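PDB 3ORF: dihydropteridine reductase, which reduces quinonoid dihydropteridines with NADH or NADPH, probably supplying tetrahydrobiopterin as cofactor to aromatic amino acid hydroxylases. Local coordinates for residues I78-V92 and H128-L142. Residues are numbered along the deposited sequence; the frame is centred on the assembly and turned at random.
Sequences IEKINSKSIKVDTFV and HIGAKLLNQGGLFVL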
# COMPACT_ATOMS: atom_id res chain seq x y z
N ILE A 78 -5.22 10.47 20.19
CA ILE A 78 -3.88 10.95 20.59
C ILE A 78 -4.06 12.15 21.50
O ILE A 78 -3.45 12.21 22.57
CB ILE A 78 -3.01 11.45 19.45
CG1 ILE A 78 -2.75 10.37 18.41
CG2 ILE A 78 -1.67 11.95 19.98
CD1 ILE A 78 -2.27 9.09 19.03
N GLU A 79 -4.92 13.09 21.08
CA GLU A 79 -5.16 14.28 21.93
C GLU A 79 -5.66 13.90 23.34
O GLU A 79 -5.21 14.47 24.30
CB GLU A 79 -6.00 15.36 21.19
CG GLU A 79 -5.25 15.89 19.88
CD GLU A 79 -6.01 16.92 19.03
OE1 GLU A 79 -7.27 16.85 18.84
OE2 GLU A 79 -5.31 17.82 18.53
N LYS A 80 -6.50 12.85 23.43
CA LYS A 80 -7.00 12.32 24.70
C LYS A 80 -5.91 11.70 25.54
O LYS A 80 -5.85 11.96 26.73
CB LYS A 80 -8.09 11.27 24.52
CG LYS A 80 -9.48 11.77 24.21
CD LYS A 80 -10.39 10.57 23.94
CE LYS A 80 -11.72 10.99 23.31
NZ LYS A 80 -12.48 9.79 22.85
N ILE A 81 -5.09 10.86 24.95
CA ILE A 81 -4.06 10.13 25.69
C ILE A 81 -2.95 11.07 26.18
O ILE A 81 -2.32 10.87 27.26
CB ILE A 81 -3.44 9.06 24.77
CG1 ILE A 81 -4.46 7.93 24.49
CG2 ILE A 81 -2.17 8.52 25.39
CD1 ILE A 81 -4.02 6.93 23.48
N ASN A 82 -2.69 12.07 25.34
CA ASN A 82 -1.71 13.13 25.57
C ASN A 82 -2.12 13.98 26.78
O ASN A 82 -1.37 14.04 27.77
CB ASN A 82 -1.62 14.01 24.31
CG ASN A 82 -0.23 14.50 24.01
OD1 ASN A 82 0.58 13.80 23.38
ND2 ASN A 82 0.07 15.72 24.46
N SER A 83 -3.30 14.59 26.72
CA SER A 83 -3.89 15.33 27.86
C SER A 83 -4.03 14.49 29.17
O SER A 83 -4.41 15.03 30.17
CB SER A 83 -5.24 15.95 27.47
OG SER A 83 -6.34 15.05 27.62
N LYS A 84 -3.74 13.19 29.13
CA LYS A 84 -3.69 12.34 30.33
C LYS A 84 -2.24 12.14 30.78
O LYS A 84 -1.95 11.36 31.68
CB LYS A 84 -4.33 10.96 30.05
CG LYS A 84 -5.82 10.93 30.23
CD LYS A 84 -6.41 9.62 29.74
CE LYS A 84 -7.43 9.02 30.72
NZ LYS A 84 -8.55 9.94 31.16
N SER A 85 -1.32 12.79 30.07
CA SER A 85 0.11 12.72 30.38
C SER A 85 0.86 11.36 30.19
O SER A 85 1.95 11.17 30.74
CB SER A 85 0.39 13.31 31.78
OG SER A 85 1.76 13.60 31.92
N ILE A 86 0.35 10.44 29.40
CA ILE A 86 1.12 9.20 29.30
C ILE A 86 1.93 9.13 28.00
O ILE A 86 1.49 9.63 26.95
CB ILE A 86 0.24 7.93 29.51
CG1 ILE A 86 -1.07 8.02 28.72
CG2 ILE A 86 -0.13 7.74 31.02
CD1 ILE A 86 -0.95 7.46 27.28
N LYS A 87 3.13 8.58 28.09
CA LYS A 87 3.94 8.30 26.91
C LYS A 87 4.19 6.82 26.92
O LYS A 87 4.04 6.19 27.97
CB LYS A 87 5.27 9.06 26.98
CG LYS A 87 5.12 10.57 26.90
CD LYS A 87 4.41 10.99 25.60
CE LYS A 87 4.60 12.49 25.29
NZ LYS A 87 3.50 12.95 24.40
N VAL A 88 4.56 6.22 25.80
CA VAL A 88 4.58 4.77 25.82
C VAL A 88 5.91 4.22 25.46
O VAL A 88 6.61 4.80 24.63
CB VAL A 88 3.37 4.10 25.03
CG1 VAL A 88 2.00 4.77 25.36
CG2 VAL A 88 3.57 4.04 23.59
N ASP A 89 6.29 3.14 26.11
CA ASP A 89 7.59 2.53 25.88
C ASP A 89 7.60 1.49 24.73
O ASP A 89 8.67 1.18 24.17
CB ASP A 89 8.03 1.83 27.16
CG ASP A 89 8.22 2.83 28.36
OD1 ASP A 89 7.31 2.91 29.28
OD2 ASP A 89 9.20 3.57 28.33
N THR A 90 6.43 0.87 24.51
CA THR A 90 6.21 -0.06 23.47
C THR A 90 4.84 0.22 22.82
O THR A 90 3.82 0.38 23.52
CB THR A 90 6.17 -1.47 23.99
OG1 THR A 90 7.49 -1.85 24.42
CG2 THR A 90 5.68 -2.41 22.90
N PHE A 91 4.84 0.32 21.48
CA PHE A 91 3.61 0.45 20.72
C PHE A 91 3.47 -0.76 19.82
O PHE A 91 4.46 -1.19 19.21
CB PHE A 91 3.61 1.73 19.87
CG PHE A 91 2.49 1.75 18.87
CD1 PHE A 91 1.22 2.21 19.24
CD2 PHE A 91 2.66 1.19 17.58
CE1 PHE A 91 0.14 2.13 18.34
CE2 PHE A 91 1.60 1.16 16.66
CZ PHE A 91 0.31 1.65 17.07
N VAL A 92 2.29 -1.36 19.74
CA VAL A 92 2.10 -2.54 18.84
C VAL A 92 0.85 -2.35 18.04
O VAL A 92 -0.20 -2.04 18.59
CB VAL A 92 1.91 -3.83 19.64
CG1 VAL A 92 1.63 -5.04 18.65
CG2 VAL A 92 3.14 -4.11 20.49
N HIS A 128 1.61 7.88 12.98
CA HIS A 128 1.29 9.10 13.73
C HIS A 128 1.29 8.94 15.28
O HIS A 128 1.84 9.76 15.99
CB HIS A 128 -0.08 9.62 13.27
CG HIS A 128 -0.48 10.89 13.96
ND1 HIS A 128 -0.05 12.13 13.54
CD2 HIS A 128 -1.21 11.11 15.09
CE1 HIS A 128 -0.53 13.06 14.35
NE2 HIS A 128 -1.22 12.47 15.31
N ILE A 129 0.65 7.88 15.78
CA ILE A 129 0.49 7.61 17.21
C ILE A 129 1.86 7.45 17.83
O ILE A 129 2.11 8.02 18.91
CB ILE A 129 -0.37 6.36 17.42
CG1 ILE A 129 -1.86 6.66 17.13
CG2 ILE A 129 -0.25 5.83 18.83
CD1 ILE A 129 -2.67 5.49 17.00
N GLY A 130 2.74 6.69 17.14
CA GLY A 130 4.12 6.55 17.57
C GLY A 130 4.92 7.84 17.54
O GLY A 130 5.57 8.24 18.54
N ALA A 131 4.92 8.53 16.42
CA ALA A 131 5.57 9.85 16.42
C ALA A 131 5.11 10.72 17.61
O ALA A 131 5.93 11.41 18.23
CB ALA A 131 5.31 10.57 15.13
N LYS A 132 3.82 10.69 17.95
CA LYS A 132 3.34 11.60 19.03
C LYS A 132 3.55 11.07 20.45
O LYS A 132 3.82 11.86 21.34
CB LYS A 132 1.87 12.06 18.85
CG LYS A 132 1.60 13.06 17.68
CD LYS A 132 2.41 14.36 17.75
CE LYS A 132 1.87 15.45 16.78
NZ LYS A 132 2.87 16.07 15.87
N LEU A 133 3.43 9.76 20.67
CA LEU A 133 3.36 9.22 22.03
C LEU A 133 4.54 8.33 22.45
O LEU A 133 4.65 7.94 23.66
CB LEU A 133 2.08 8.41 22.22
CG LEU A 133 0.71 9.08 22.02
CD1 LEU A 133 -0.48 8.11 22.26
CD2 LEU A 133 0.55 10.36 22.87
N LEU A 134 5.41 7.97 21.50
CA LEU A 134 6.46 7.03 21.84
C LEU A 134 7.55 7.75 22.63
O LEU A 134 7.87 8.90 22.35
CB LEU A 134 7.01 6.37 20.58
CG LEU A 134 7.72 5.04 20.80
CD1 LEU A 134 6.71 4.00 21.31
CD2 LEU A 134 8.50 4.58 19.52
N ASN A 135 8.07 7.10 23.68
CA ASN A 135 9.22 7.62 24.42
C ASN A 135 10.48 7.34 23.61
O ASN A 135 10.55 6.35 22.79
CB ASN A 135 9.37 6.87 25.70
CG ASN A 135 8.51 7.43 26.85
OD1 ASN A 135 8.27 8.63 26.94
ND2 ASN A 135 8.01 6.53 27.68
N GLN A 136 11.47 8.18 23.82
CA GLN A 136 12.78 7.97 23.22
C GLN A 136 13.17 6.54 23.63
O GLN A 136 12.81 6.12 24.73
CB GLN A 136 13.82 9.01 23.73
CG GLN A 136 13.33 10.47 23.42
CD GLN A 136 14.38 11.56 23.67
OE1 GLN A 136 14.95 11.67 24.76
NE2 GLN A 136 14.64 12.35 22.65
N GLY A 137 13.91 5.84 22.76
CA GLY A 137 14.34 4.48 23.06
C GLY A 137 13.21 3.46 22.94
O GLY A 137 13.45 2.27 23.13
N GLY A 138 12.02 3.90 22.55
CA GLY A 138 10.81 3.03 22.51
C GLY A 138 10.81 1.94 21.45
O GLY A 138 11.65 1.93 20.52
N LEU A 139 9.87 1.01 21.56
CA LEU A 139 9.76 -0.08 20.64
C LEU A 139 8.47 0.12 19.88
O LEU A 139 7.38 0.34 20.48
CB LEU A 139 9.63 -1.39 21.39
CG LEU A 139 9.41 -2.63 20.50
CD1 LEU A 139 10.64 -2.81 19.61
CD2 LEU A 139 9.23 -3.82 21.42
N PHE A 140 8.57 0.03 18.56
CA PHE A 140 7.41 0.29 17.74
C PHE A 140 7.19 -0.87 16.78
O PHE A 140 8.02 -1.11 15.88
CB PHE A 140 7.68 1.57 16.96
CG PHE A 140 6.61 1.92 15.99
CD1 PHE A 140 5.59 2.81 16.35
CD2 PHE A 140 6.63 1.39 14.72
CE1 PHE A 140 4.62 3.17 15.42
CE2 PHE A 140 5.65 1.73 13.81
CZ PHE A 140 4.64 2.60 14.17
N VAL A 141 6.08 -1.58 16.91
CA VAL A 141 5.92 -2.77 16.09
C VAL A 141 4.68 -2.79 15.29
O VAL A 141 3.64 -2.68 15.88
CB VAL A 141 5.97 -4.04 16.95
CG1 VAL A 141 5.75 -5.32 16.09
CG2 VAL A 141 7.35 -4.12 17.61
N LEU A 142 4.77 -2.98 13.94
CA LEU A 142 3.59 -3.24 13.14
C LEU A 142 3.49 -4.73 12.77
O LEU A 142 4.51 -5.39 12.52
CB LEU A 142 3.60 -2.38 11.86
CG LEU A 142 3.73 -0.87 12.01
CD1 LEU A 142 3.55 -0.09 10.67
CD2 LEU A 142 2.63 -0.46 13.00
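The carbonyl oxygen L139 O takes the hydrogen bond of F91 N at 2.7 Å and, more weakly, a CA-H...O contact from T90 CA at 3.2 Å. With L139 N on D89 O and V141 N on F91 O, this ladder joins two parallel strands. Nearer the helix end, V88 N donates to L133 O at 2.7 Å and V88 O receives N135 N. Between these pairings a type II turn from N135 to G138 redirects the chain; glycine suits G137, with positive phi, and G138, where a CB would collide with L134 CG. N135 ND2 reaches D89 OD2 from above the carboxylate plane (3.3 Å), while D89 OD1 accepts N24 N. Bent at chi2, K87 carries its NZ to K132 O (3.3 Å), placing a positive charge beside the helix's carbonyl end, and its CD lies against L133 O. An alanine here would be likely to leave K132 O without this donor and L133 O without the CD packing, although CB and the V88 N bond would remain. In F91 and F140, CG anti to the backbone N (chi1 168° and 176°) sends both rings the same way off the sheet, where these flat groups fill the layer under helix 108-133; F91 CD2 meets F140 CE1 at 3.5 Å, the planes 21° apart but slid so that they barely overlap. I129 CG2 meets F91 CE1. Branched I78 fits as a knob among H128, I129, K132 and L133, sending CG1 to the H128 ring edge and CG2 to K132 CB (3.7 Å). L133 CD1 meets I81 CG2 at 3.6 Å. The Rossmann beta-alpha-beta crossover through helix 108-133 thus links central strands 88-93 and 138-143, with helix 71-82 beside that helix, F108 of the second subunit against H128, and helix 213-225 over the opposite face at L139 and V141.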